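Local coordinates for putative methyltransferase from antibiotic biosynthesis pathway (Anabaena variabilis ATCC 29413, PDB 3EGE), which probably transfers a methyl group from S-adenosylmethionine to a substrate, in keeping with its membership of the methyltransferase superfamily, at residues V17-I22 with D183-F188; A191-P196 with Q246-G251; P64-R69 with W80-A85; A39-G44 with D96-I101. All blocks are in the same frame, centred on the assembly; numbering follows the deposited sequence.

Overall arrangement
Contacts 2, 3 and 4 reach one mixed sheet, 2 and 3 at its two outermost strands; contact 1 lies off it, tying the start of helix 20-30 to the loop after strand 172-181. Contacts 3 and 4 fall within the methyltransferase domain: 39-44 and 96-101 pair neighbouring parallel strands, 37-41 and 97-101, while contact 3 lies at strand 78-81, its centre about 12 Å away, and the two touch through Trp80 and Gly44. Contact 2 reaches strand 247-248, with its centre about 30 Å from that of contact 3. Along the chain contact 1 encloses contacts 3 and 4 and closes before contact 2 opens, joining the Rossmann-like part to the later segments.

Contact 1 of 4, residues V17-I22 with D183-F188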
loop_
_atom_site.group_PDB
_atom_site.type_symbol
_atom_site.label_atom_id
_atom_site.label_comp_id
_atom_site.label_asym_id
_atom_site.label_seq_id
_atom_site.Cartn_x
_atom_site.Cartn_y
_atom_site.Cartn_z
ATOM N N VAL A 17 -4.009 -4.896 -9.579
ATOM C CA VAL A 17 -5.221 -5.693 -9.398
ATOM C C VAL A 17 -5.164 -6.157 -7.928
ATOM O O VAL A 17 -4.186 -6.812 -7.537
ATOM C CB VAL A 17 -5.209 -6.887 -10.398
ATOM C CG1 VAL A 17 -6.463 -7.748 -10.244
ATOM C CG2 VAL A 17 -4.995 -6.364 -11.887
ATOM N N PRO A 18 -6.165 -5.786 -7.092
ATOM C CA PRO A 18 -6.076 -6.147 -5.654
ATOM C C PRO A 18 -5.907 -7.649 -5.440
ATOM O O PRO A 18 -6.565 -8.437 -6.111
ATOM C CB PRO A 18 -7.402 -5.625 -5.059
ATOM C CG PRO A 18 -7.885 -4.598 -6.005
ATOM C CD PRO A 18 -7.408 -5.038 -7.379
ATOM N N ASP A 19 -4.985 -8.022 -4.558
ATOM C CA ASP A 19 -4.664 -9.418 -4.305
ATOM C C ASP A 19 -5.484 -9.902 -3.127
ATOM O O ASP A 19 -5.551 -9.211 -2.105
ATOM C CB ASP A 19 -3.170 -9.576 -4.050
ATOM C CG ASP A 19 -2.738 -11.017 -4.098
ATOM O OD1 ASP A 19 -3.001 -11.744 -3.123
ATOM O OD2 ASP A 19 -2.140 -11.402 -5.125
ATOM N N ILE A 20 -6.077 -11.097 -3.278
ATOM C CA ILE A 20 -6.984 -11.694 -2.278
ATOM C C ILE A 20 -6.315 -11.954 -0.916
ATOM O O ILE A 20 -6.993 -11.981 0.112
ATOM C CB ILE A 20 -7.654 -13.007 -2.813
ATOM C CG1 ILE A 20 -8.934 -13.348 -2.012
ATOM C CG2 ILE A 20 -6.649 -14.186 -2.845
ATOM C CD1 ILE A 20 -9.656 -14.672 -2.478
ATOM N N ARG A 21 -4.998 -12.164 -0.920
ATOM C CA ARG A 21 -4.233 -12.354 0.322
ATOM C C ARG A 21 -4.114 -11.069 1.126
ATOM O O ARG A 21 -4.139 -11.105 2.356
ATOM C CB ARG A 21 -2.874 -12.963 0.030
ATOM C CG ARG A 21 -3.025 -14.393 -0.407
ATOM C CD ARG A 21 -1.826 -14.906 -1.072
ATOM N NE ARG A 21 -1.563 -14.236 -2.351
ATOM C CZ ARG A 21 -0.627 -14.622 -3.213
ATOM N NH1 ARG A 21 0.080 -15.726 -3.000
ATOM N NH2 ARG A 21 -0.444 -13.943 -4.330
ATOM N N ILE A 22 -4.000 -9.941 0.425
ATOM C CA ILE A 22 -4.001 -8.638 1.076
ATOM C C ILE A 22 -5.423 -8.369 1.621
ATOM O O ILE A 22 -5.560 -7.989 2.785
ATOM C CB ILE A 22 -3.497 -7.523 0.158
ATOM C CG1 ILE A 22 -2.037 -7.817 -0.242
ATOM C CG2 ILE A 22 -3.599 -6.173 0.874
ATOM C CD1 ILE A 22 -1.387 -6.757 -1.108
ATOM N N ASP A 183 3.925 -14.291 -6.223
ATOM C CA ASP A 183 2.912 -14.172 -7.299
ATOM C C ASP A 183 1.755 -13.203 -7.010
ATOM O O ASP A 183 0.598 -13.455 -7.391
ATOM C CB ASP A 183 2.406 -15.573 -7.705
ATOM C CG ASP A 183 1.877 -16.385 -6.537
ATOM O OD1 ASP A 183 1.955 -15.882 -5.400
ATOM O OD2 ASP A 183 1.421 -17.542 -6.748
ATOM N N LEU A 184 2.074 -12.073 -6.370
ATOM C CA LEU A 184 1.075 -11.024 -6.101
ATOM C C LEU A 184 0.522 -10.428 -7.407
ATOM O O LEU A 184 1.276 -10.128 -8.340
ATOM C CB LEU A 184 1.640 -9.868 -5.260
ATOM C CG LEU A 184 1.870 -10.060 -3.775
ATOM C CD1 LEU A 184 2.690 -8.890 -3.236
ATOM C CD2 LEU A 184 0.529 -10.185 -3.017
ATOM N N SER A 185 -0.800 -10.282 -7.446
ATOM C CA SER A 185 -1.515 -9.675 -8.580
ATOM C C SER A 185 -1.349 -8.143 -8.593
ATOM O O SER A 185 -1.438 -7.510 -9.635
ATOM C CB SER A 185 -3.007 -10.034 -8.505
ATOM O OG SER A 185 -3.598 -9.500 -7.331
ATOM N N ASP A 186 -1.116 -7.583 -7.409
ATOM C CA ASP A 186 -0.996 -6.155 -7.173
ATOM C C ASP A 186 0.472 -5.775 -7.365
ATOM O O ASP A 186 1.304 -5.973 -6.470
ATOM C CB ASP A 186 -1.505 -5.867 -5.748
ATOM C CG ASP A 186 -1.741 -4.397 -5.471
ATOM O OD1 ASP A 186 -1.499 -3.515 -6.310
ATOM O OD2 ASP A 186 -2.188 -4.131 -4.352
ATOM N N LEU A 187 0.777 -5.198 -8.531
ATOM C CA LEU A 187 2.146 -4.889 -8.916
ATOM C C LEU A 187 2.599 -3.524 -8.449
ATOM O O LEU A 187 2.885 -2.632 -9.247
ATOM C CB LEU A 187 2.364 -5.090 -10.433
ATOM C CG LEU A 187 2.044 -6.496 -11.004
ATOM C CD1 LEU A 187 2.387 -6.574 -12.532
ATOM C CD2 LEU A 187 2.754 -7.609 -10.219
ATOM N N PHE A 188 2.658 -3.389 -7.123
ATOM C CA PHE A 188 3.276 -2.240 -6.484
ATOM C C PHE A 188 4.820 -2.431 -6.561
ATOM O O PHE A 188 5.316 -3.492 -6.967
ATOM C CB PHE A 188 2.749 -1.952 -5.072
ATOM C CG PHE A 188 2.733 -3.116 -4.144
ATOM C CD1 PHE A 188 3.877 -3.486 -3.446
ATOM C CD2 PHE A 188 1.539 -3.818 -3.913
ATOM C CE1 PHE A 188 3.850 -4.583 -2.530
ATOM C CE2 PHE A 188 1.494 -4.904 -3.007
ATOM C CZ PHE A 188 2.654 -5.281 -2.317
#
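The backbones of 17-22 and 183-188 come closest at Val17 and Asp186, whose CA atoms are 4.8 Å apart, and next at Asp19 and Ser185. Ser185 bonds twice here: its OG donates to Val17 O at 2.8 Å, coming from above the carbonyl plane, and its N donates almost straight to Asp19 OD2 at 2.9 Å, using the anti lone pair of that oxygen. With CG anti to the backbone N (chi1 -167°), the Asp19 carboxylate extends toward the 183-188 loop and also serves its own helix. Asp19 is the N-cap of helix 20-30: OD1 accepts from Arg21 N at 3.0 Å as the capping bond. Arg21 grips the same carboxylate side-on, NE to OD1 and NH2 to OD2, then reaches across the contact end-on, with NH1 3.0 Å and NH2 3.3 Å from Asp183 OD1, both from one face of that carboxylate. The guanidinium and the Asp183 carboxylate are turned 62° apart. Arg21 is thus shared by two acids, an arrangement that probably offsets their like charges. Beside this network, Leu184 CD2 lies 3.5 Å from Asp19 CG, and the Ile22 CD1 methyl meets the Phe188 ring at its edge, 3.9 Å from CE2. Asp186 points its carboxylate elsewhere, OD2 to Tyr48 OH and OD1 to Arg16, and Tyr48 OH also bonds to Asp19 N.

Contact 2 of 4, residues A191-P196 with Q246-G251; sequences AAWRRP and QEIDIG
Apolar packing carries most of the contact and centres on the indole of Trp193. Ile248 CG2 sits over the centre of its five-membered ring, 3.4 Å from the centroid and only 11° off the normal, a CH-pi contact; the two side chains run past each other in opposite directions. Chi1 of 63° sets Trp193 CG between its backbone N and carbonyl carbon, turning the indole toward the 246-251 segment. Ile250 CD1 approaches CD1 of Trp193 obliquely at 4.0 Å, and Glu247 CA lies 3.7 Å from Trp193 CZ2. On the opposite face of the indole Arg194 CB packs toward the rim, so the ring is held between its own neighbour and the isoleucine.

Polar contacts are fewer and weaker. Arg194 NH1 makes a weak bond to Gln246 OE1 at 3.2 Å, the guanidinium and amide planes standing 89° apart. A water donates to Gln246 OE1 and weakly accepts from Arg194 NH2, while NH1 also bonds to Leu245 O.

The type I turn from Ala192 to Arg195 presents Trp193 to strand 247-248, the outermost strand at this end of the sheet. Strand 172-181 lies alongside: Trp193 NE1 bonds to Pro181 O, and Leu180 touches Trp193 and Ile250.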
loop_
_atom_site.group_PDB
_atom_site.type_symbol
_atom_site.label_atom_id
_atom_site.label_comp_id
_atom_site.label_asym_id
_atom_site.label_seq_id
_atom_site.Cartn_x
_atom_site.Cartn_y
_atom_site.Cartn_z
ATOM N N ALA A 191 6.720 -5.725 -5.676
ATOM C CA ALA A 191 5.900 -6.917 -5.845
ATOM C C ALA A 191 6.455 -7.906 -6.888
ATOM O O ALA A 191 6.290 -9.120 -6.701
ATOM C CB ALA A 191 4.435 -6.539 -6.134
ATOM N N ALA A 192 7.144 -7.419 -7.934
ATOM C CA ALA A 192 7.759 -8.307 -8.941
ATOM C C ALA A 192 9.224 -8.713 -8.551
ATOM O O ALA A 192 10.079 -8.981 -9.426
ATOM C CB ALA A 192 7.697 -7.682 -10.319
ATOM N N TRP A 193 9.487 -8.814 -7.237
ATOM C CA TRP A 193 10.799 -9.233 -6.699
ATOM C C TRP A 193 11.336 -10.587 -7.192
ATOM O O TRP A 193 12.518 -10.812 -7.116
ATOM C CB TRP A 193 10.791 -9.269 -5.161
ATOM C CG TRP A 193 9.861 -10.251 -4.537
ATOM C CD1 TRP A 193 8.575 -10.025 -4.154
ATOM C CD2 TRP A 193 10.150 -11.606 -4.182
ATOM N NE1 TRP A 193 8.046 -11.138 -3.566
ATOM C CE2 TRP A 193 8.987 -12.129 -3.558
ATOM C CE3 TRP A 193 11.283 -12.424 -4.294
ATOM C CZ2 TRP A 193 8.908 -13.450 -3.100
ATOM C CZ3 TRP A 193 11.208 -13.745 -3.810
ATOM C CH2 TRP A 193 10.031 -14.240 -3.235
ATOM N N ARG A 194 10.468 -11.498 -7.617
ATOM C CA ARG A 194 10.918 -12.788 -8.144
ATOM C C ARG A 194 10.653 -12.894 -9.649
ATOM O O ARG A 194 10.900 -13.949 -10.227
ATOM C CB ARG A 194 10.252 -13.939 -7.375
ATOM C CG ARG A 194 11.229 -15.084 -7.051
ATOM C CD ARG A 194 10.491 -16.247 -6.403
ATOM N NE ARG A 194 9.787 -17.023 -7.423
ATOM C CZ ARG A 194 9.159 -18.179 -7.233
ATOM N NH1 ARG A 194 9.075 -18.735 -6.028
ATOM N NH2 ARG A 194 8.582 -18.783 -8.276
ATOM N N ARG A 195 10.217 -11.793 -10.267
ATOM C CA ARG A 195 9.856 -11.724 -11.685
ATOM C C ARG A 195 10.510 -10.474 -12.301
ATOM O O ARG A 195 9.807 -9.561 -12.751
ATOM C CB ARG A 195 8.333 -11.659 -11.798
ATOM C CG ARG A 195 7.615 -12.926 -11.333
ATOM C CD ARG A 195 6.106 -12.728 -11.228
ATOM N NE ARG A 195 5.730 -11.918 -10.063
ATOM C CZ ARG A 195 4.498 -11.484 -9.780
ATOM N NH1 ARG A 195 3.467 -11.716 -10.578
ATOM N NH2 ARG A 195 4.302 -10.776 -8.672
ATOM N N PRO A 196 11.861 -10.440 -12.349
ATOM C CA PRO A 196 12.589 -9.236 -12.771
ATOM C C PRO A 196 12.207 -8.645 -14.127
ATOM O O PRO A 196 12.256 -7.407 -14.304
ATOM C CB PRO A 196 14.056 -9.692 -12.776
ATOM C CG PRO A 196 13.994 -11.152 -12.894
ATOM C CD PRO A 196 12.800 -11.541 -12.077
ATOM N N GLN A 246 9.747 -18.587 -1.498
ATOM C CA GLN A 246 8.298 -18.437 -1.774
ATOM C C GLN A 246 7.775 -17.069 -1.320
ATOM O O GLN A 246 6.759 -16.602 -1.849
ATOM C CB GLN A 246 7.472 -19.608 -1.205
ATOM C CG GLN A 246 7.933 -21.005 -1.698
ATOM C CD GLN A 246 8.232 -21.104 -3.226
ATOM O OE1 GLN A 246 7.453 -20.644 -4.071
ATOM N NE2 GLN A 246 9.364 -21.730 -3.564
ATOM N N GLU A 247 8.456 -16.458 -0.341
ATOM C CA GLU A 247 8.151 -15.105 0.128
ATOM C C GLU A 247 9.368 -14.382 0.692
ATOM O O GLU A 247 10.339 -15.013 1.108
ATOM C CB GLU A 247 7.015 -15.107 1.147
ATOM C CG GLU A 247 7.299 -15.854 2.434
ATOM C CD GLU A 247 6.062 -16.040 3.309
ATOM O OE1 GLU A 247 4.963 -15.481 3.001
ATOM O OE2 GLU A 247 6.211 -16.769 4.317
ATOM N N ILE A 248 9.277 -13.057 0.727
ATOM C CA ILE A 248 10.373 -12.184 1.165
ATOM C C ILE A 248 9.862 -10.970 1.959
ATOM O O ILE A 248 8.750 -10.501 1.727
ATOM C CB ILE A 248 11.197 -11.696 -0.077
ATOM C CG1 ILE A 248 12.599 -11.249 0.337
ATOM C CG2 ILE A 248 10.455 -10.604 -0.857
ATOM C CD1 ILE A 248 13.524 -10.936 -0.842
ATOM N N ASP A 249 10.690 -10.477 2.882
ATOM C CA ASP A 249 10.361 -9.304 3.667
ATOM C C ASP A 249 11.006 -8.077 3.047
ATOM O O ASP A 249 12.211 -7.922 3.116
ATOM C CB ASP A 249 10.808 -9.429 5.136
ATOM C CG ASP A 249 10.274 -8.275 6.015
ATOM O OD1 ASP A 249 9.542 -7.386 5.539
ATOM O OD2 ASP A 249 10.579 -8.253 7.198
ATOM N N ILE A 250 10.179 -7.192 2.500
ATOM C CA ILE A 250 10.636 -5.927 1.911
ATOM C C ILE A 250 10.138 -4.741 2.765
ATOM O O ILE A 250 10.004 -3.616 2.276
ATOM C CB ILE A 250 10.246 -5.830 0.416
ATOM C CG1 ILE A 250 10.569 -7.162 -0.302
ATOM C CG2 ILE A 250 11.032 -4.688 -0.305
ATOM C CD1 ILE A 250 10.129 -7.196 -1.760
ATOM N N GLY A 251 9.953 -4.995 4.066
ATOM C CA GLY A 251 9.552 -3.984 5.019
ATOM C C GLY A 251 8.085 -3.588 5.050
ATOM O O GLY A 251 7.763 -2.597 5.688
HETATM O O HOH W 1 6.914 -21.344 -6.837
#

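Contact 3 of 4, residues P64-R69 with W80-A85; sequences PSIVMR and WFTGYA
Arg69 and Trp80 form the close-packed part of the contact between 64-69 and 80-85. The aliphatic stem of Arg69 lies over one face of the indole: CG is 3.7 Å from the centroid of the five-membered ring and 28° off its normal, a CH-pi contact, with CG 3.3 Å from Trp80 CD1. Keeping CG anti to the backbone N (chi1 -178°) lays the stem along this face, and a bend at chi3 then turns the guanidinium toward Thr82, its plane 69° from the indole. At the other end, Pro64 CB meets Tyr84 CD1 at 3.5 Å, the two side chains crossing at about a right angle. Pro64 N is near Gly83 O, but a proline nitrogen has no hydrogen to give.

The polar side is looser and more hydrated. Arg69 NE and NH2 both reach Thr82 OG1 at 3.3 Å, each bond weak, while Ile66 CD1 lies against one face of the guanidinium. A water accepts from Trp80 NE1 and Thr82 OG1, the latter at 2.6 Å, and donates to Ser65 O. Ser65 N-caps helix 66-70 through OG, which accepts from the backbone N of Met68, present as selenomethionine.

This surface contact joins helix 66-70 to strand 78-81 within the beta-alpha-beta unit 58-62, 66-70, 78-81. One hydroxyl acts both ways, Thr82 OG1 accepting weakly from Arg69 and donating to the water, while the Arg69 stem meets the indole by dispersion.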
loop_
_atom_site.group_PDB
_atom_site.type_symbol
_atom_site.label_atom_id
_atom_site.label_comp_id
_atom_site.label_asym_id
_atom_site.label_seq_id
_atom_site.Cartn_x
_atom_site.Cartn_y
_atom_site.Cartn_z
ATOM N N PRO A 64 -8.068 12.408 -2.401
ATOM C CA PRO A 64 -8.012 13.791 -2.974
ATOM C C PRO A 64 -7.931 13.896 -4.515
ATOM O O PRO A 64 -8.419 14.890 -5.079
ATOM C CB PRO A 64 -6.719 14.366 -2.364
ATOM C CG PRO A 64 -5.862 13.181 -2.155
ATOM C CD PRO A 64 -6.830 12.127 -1.644
ATOM N N SER A 65 -7.307 12.907 -5.162
ATOM C CA SER A 65 -7.138 12.868 -6.623
ATOM C C SER A 65 -8.473 12.798 -7.352
ATOM O O SER A 65 -9.185 11.791 -7.253
ATOM C CB SER A 65 -6.278 11.669 -7.035
ATOM O OG SER A 65 -6.273 11.481 -8.436
ATOM N N ILE A 66 -8.802 13.878 -8.066
ATOM C CA ILE A 66 -10.037 13.959 -8.856
ATOM C C ILE A 66 -9.971 12.964 -10.038
ATOM O O ILE A 66 -11.003 12.412 -10.439
ATOM C CB ILE A 66 -10.334 15.431 -9.326
ATOM C CG1 ILE A 66 -11.817 15.618 -9.683
ATOM C CG2 ILE A 66 -9.397 15.863 -10.471
ATOM C CD1 ILE A 66 -12.787 15.532 -8.476
ATOM N N VAL A 67 -8.755 12.756 -10.564
ATOM C CA VAL A 67 -8.450 11.777 -11.615
ATOM C C VAL A 67 -8.854 10.378 -11.127
ATOM O O VAL A 67 -9.832 9.829 -11.632
ATOM C CB VAL A 67 -6.916 11.819 -12.018
ATOM C CG1 VAL A 67 -6.487 10.598 -12.856
ATOM C CG2 VAL A 67 -6.572 13.134 -12.740
HETATM N N MSE A 68 -8.152 9.863 -10.102
HETATM C CA MSE A 68 -8.402 8.513 -9.502
HETATM C C MSE A 68 -9.890 8.199 -9.102
HETATM O O MSE A 68 -10.223 7.021 -8.933
HETATM C CB MSE A 68 -7.409 8.200 -8.344
HETATM C CG MSE A 68 -5.973 7.737 -8.742
HETATM SE SE MSE A 68 -4.567 7.703 -7.217
HETATM C CE MSE A 68 -3.146 6.578 -7.995
ATOM N N ARG A 69 -10.756 9.219 -8.945
ATOM C CA ARG A 69 -12.212 9.007 -8.747
ATOM C C ARG A 69 -12.826 8.455 -10.041
ATOM O O ARG A 69 -13.580 7.479 -10.005
ATOM C CB ARG A 69 -12.987 10.311 -8.411
ATOM C CG ARG A 69 -14.542 10.108 -8.149
ATOM C CD ARG A 69 -15.443 11.299 -8.511
ATOM N NE ARG A 69 -15.401 12.472 -7.620
ATOM C CZ ARG A 69 -16.016 13.644 -7.867
ATOM N NH1 ARG A 69 -16.747 13.834 -8.978
ATOM N NH2 ARG A 69 -15.905 14.651 -6.996
ATOM N N TRP A 80 -18.049 7.506 -2.714
ATOM C CA TRP A 80 -16.822 8.231 -3.031
ATOM C C TRP A 80 -16.837 9.699 -2.572
ATOM O O TRP A 80 -17.765 10.483 -2.903
ATOM C CB TRP A 80 -16.530 8.163 -4.536
ATOM C CG TRP A 80 -15.092 8.333 -4.776
ATOM C CD1 TRP A 80 -14.382 9.518 -4.858
ATOM C CD2 TRP A 80 -14.131 7.281 -4.866
ATOM N NE1 TRP A 80 -13.050 9.252 -5.063
ATOM C CE2 TRP A 80 -12.856 7.893 -5.052
ATOM C CE3 TRP A 80 -14.223 5.879 -4.843
ATOM C CZ2 TRP A 80 -11.673 7.146 -5.200
ATOM C CZ3 TRP A 80 -13.034 5.124 -4.979
ATOM C CH2 TRP A 80 -11.779 5.767 -5.160
ATOM N N PHE A 81 -15.797 10.050 -1.819
ATOM C CA PHE A 81 -15.554 11.400 -1.312
ATOM C C PHE A 81 -14.174 11.901 -1.785
ATOM O O PHE A 81 -13.159 11.207 -1.582
ATOM C CB PHE A 81 -15.565 11.397 0.220
ATOM C CG PHE A 81 -16.866 10.953 0.809
ATOM C CD1 PHE A 81 -17.128 9.598 1.009
ATOM C CD2 PHE A 81 -17.847 11.885 1.144
ATOM C CE1 PHE A 81 -18.368 9.164 1.562
ATOM C CE2 PHE A 81 -19.090 11.468 1.685
ATOM C CZ PHE A 81 -19.339 10.104 1.898
ATOM N N THR A 82 -14.156 13.074 -2.423
ATOM C CA THR A 82 -12.911 13.731 -2.822
ATOM C C THR A 82 -12.509 14.690 -1.697
ATOM O O THR A 82 -13.232 15.609 -1.366
ATOM C CB THR A 82 -12.985 14.469 -4.201
ATOM O OG1 THR A 82 -13.354 13.528 -5.221
ATOM C CG2 THR A 82 -11.609 15.072 -4.559
ATOM N N GLY A 83 -11.342 14.453 -1.119
ATOM C CA GLY A 83 -10.852 15.274 -0.018
ATOM C C GLY A 83 -9.553 14.714 0.505
ATOM O O GLY A 83 -9.138 13.635 0.090
ATOM N N TYR A 84 -8.928 15.461 1.411
ATOM C CA TYR A 84 -7.659 15.094 2.008
ATOM C C TYR A 84 -7.858 14.390 3.344
ATOM O O TYR A 84 -8.827 14.636 4.060
ATOM C CB TYR A 84 -6.791 16.328 2.210
ATOM C CG TYR A 84 -6.430 17.080 0.946
ATOM C CD1 TYR A 84 -5.496 16.557 0.047
ATOM C CD2 TYR A 84 -6.979 18.342 0.678
ATOM C CE1 TYR A 84 -5.132 17.248 -1.116
ATOM C CE2 TYR A 84 -6.627 19.069 -0.492
ATOM C CZ TYR A 84 -5.698 18.507 -1.378
ATOM O OH TYR A 84 -5.349 19.202 -2.514
ATOM N N ALA A 85 -6.906 13.538 3.685
ATOM C CA ALA A 85 -6.920 12.758 4.936
ATOM C C ALA A 85 -7.018 13.590 6.219
ATOM O O ALA A 85 -7.630 13.136 7.200
ATOM C CB ALA A 85 -5.714 11.841 4.988
HETATM O O HOH W 2 -11.348 11.878 -5.631
#

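Contact 4 of 4, residues A39-G44 with D96-I101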
loop_
_atom_site.group_PDB
_atom_site.type_symbol
_atom_site.label_atom_id
_atom_site.label_comp_id
_atom_site.label_asym_id
_atom_site.label_seq_id
_atom_site.Cartn_x
_atom_site.Cartn_y
_atom_site.Cartn_z
ATOM N N ALA A 39 -14.223 3.234 6.593
ATOM C CA ALA A 39 -13.692 4.364 5.849
ATOM C C ALA A 39 -12.372 3.863 5.274
ATOM O O ALA A 39 -11.614 3.169 5.977
ATOM C CB ALA A 39 -13.478 5.552 6.714
ATOM N N ASP A 40 -12.148 4.152 3.976
ATOM C CA ASP A 40 -10.897 3.834 3.252
ATOM C C ASP A 40 -10.286 5.209 2.932
ATOM O O ASP A 40 -10.769 5.934 2.027
ATOM C CB ASP A 40 -11.188 3.016 1.980
ATOM C CG ASP A 40 -9.913 2.574 1.221
ATOM O OD1 ASP A 40 -8.767 2.834 1.668
ATOM O OD2 ASP A 40 -10.079 1.938 0.149
ATOM N N ILE A 41 -9.250 5.562 3.700
ATOM C CA ILE A 41 -8.601 6.876 3.614
ATOM C C ILE A 41 -7.406 6.717 2.700
ATOM O O ILE A 41 -6.517 5.926 2.972
ATOM C CB ILE A 41 -8.195 7.419 5.016
ATOM C CG1 ILE A 41 -9.379 7.317 6.035
ATOM C CG2 ILE A 41 -7.619 8.856 4.909
ATOM C CD1 ILE A 41 -10.719 8.001 5.587
ATOM N N GLY A 42 -7.401 7.476 1.606
ATOM C CA GLY A 42 -6.394 7.384 0.561
ATOM C C GLY A 42 -6.758 6.158 -0.247
ATOM O O GLY A 42 -5.961 5.231 -0.371
ATOM N N ALA A 43 -7.975 6.153 -0.780
ATOM C CA ALA A 43 -8.521 5.003 -1.505
ATOM C C ALA A 43 -7.862 4.787 -2.878
ATOM O O ALA A 43 -7.958 3.680 -3.448
ATOM C CB ALA A 43 -10.047 5.146 -1.651
ATOM N N GLY A 44 -7.246 5.850 -3.410
ATOM C CA GLY A 44 -6.575 5.826 -4.699
ATOM C C GLY A 44 -7.549 5.466 -5.787
ATOM O O GLY A 44 -8.569 6.127 -5.914
ATOM N N ASP A 96 -17.530 1.952 11.472
ATOM C CA ASP A 96 -17.158 0.877 12.416
ATOM C C ASP A 96 -15.663 0.598 12.385
ATOM O O ASP A 96 -15.112 0.255 13.408
ATOM C CB ASP A 96 -17.923 -0.400 12.091
ATOM C CG ASP A 96 -19.391 -0.206 12.208
ATOM O OD1 ASP A 96 -19.809 0.135 13.329
ATOM O OD2 ASP A 96 -20.125 -0.365 11.207
ATOM N N GLY A 97 -15.035 0.752 11.212
ATOM C CA GLY A 97 -13.606 0.571 11.031
ATOM C C GLY A 97 -13.014 1.526 9.997
ATOM O O GLY A 97 -13.725 2.179 9.243
ATOM N N VAL A 98 -11.688 1.608 9.994
ATOM C CA VAL A 98 -10.961 2.501 9.135
ATOM C C VAL A 98 -9.745 1.775 8.583
ATOM O O VAL A 98 -9.053 1.077 9.326
ATOM C CB VAL A 98 -10.482 3.758 9.925
ATOM C CG1 VAL A 98 -9.698 4.727 9.011
ATOM C CG2 VAL A 98 -11.663 4.488 10.607
ATOM N N ILE A 99 -9.490 1.956 7.285
ATOM C CA ILE A 99 -8.307 1.405 6.630
ATOM C C ILE A 99 -7.543 2.458 5.795
ATOM O O ILE A 99 -8.122 3.439 5.324
ATOM C CB ILE A 99 -8.653 0.152 5.725
ATOM C CG1 ILE A 99 -9.352 0.553 4.409
ATOM C CG2 ILE A 99 -9.495 -0.866 6.492
ATOM C CD1 ILE A 99 -9.492 -0.574 3.459
ATOM N N SER A 100 -6.241 2.243 5.647
ATOM C CA SER A 100 -5.424 3.002 4.669
ATOM C C SER A 100 -4.371 2.026 4.144
ATOM O O SER A 100 -3.460 1.609 4.889
ATOM C CB SER A 100 -4.804 4.280 5.226
ATOM O OG SER A 100 -4.403 5.099 4.144
ATOM N N ILE A 101 -4.551 1.628 2.886
ATOM C CA ILE A 101 -3.729 0.614 2.232
ATOM C C ILE A 101 -2.677 1.277 1.336
ATOM O O ILE A 101 -3.001 1.793 0.271
ATOM C CB ILE A 101 -4.626 -0.390 1.441
ATOM C CG1 ILE A 101 -5.796 -0.911 2.344
ATOM C CG2 ILE A 101 -3.751 -1.490 0.775
ATOM C CD1 ILE A 101 -5.399 -1.407 3.851
HETATM O O HOH W 3 -6.362 2.677 0.703
HETATM O O HOH W 4 -4.626 3.559 -2.212
#
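Side by side and parallel, strands 39-41 and 97-101 are joined by Ala39 N to Gly97 O, Ile99 N to Ala39 O (2.8 Å) and Ile41 N to Ile99 O (2.9 Å), their axes inclined by 27°. Ser100 adds a side-chain bond at the strand end. With OG anti to the backbone N (chi1 -163°), it donates to Ile41 O at 2.6 Å. Ile99 holds CG1 between its backbone N and carbonyl carbon (chi1 75°), which brings that carbon to 3.6 Å from Asp40 OD1. The carboxylate of Asp40 therefore lies against an aliphatic branch, while its oxygens find partners elsewhere: OD2 bonds to Ser49 OG, and OD1 takes a 2.6 Å bond from a water that also donates to Gly42 O and accepts from Ile101 N. On the opposite face from Asp40 and Ile99, Val98 CG1 touches Ile41 CG1 at 4.0 Å. Gly42 and Gly44 begin a glycine-rich turn consistent with the cofactor-binding loop of Rossmann-like methyltransferases.

Helix 110-120 packs on the face bearing Ala39, Val98 and Ile41, through Met117 and Ile120; helix 20-30 meets Ile99 through Ile26 and Leu30, and strand 58-62 flanks 37-41 on its other edge.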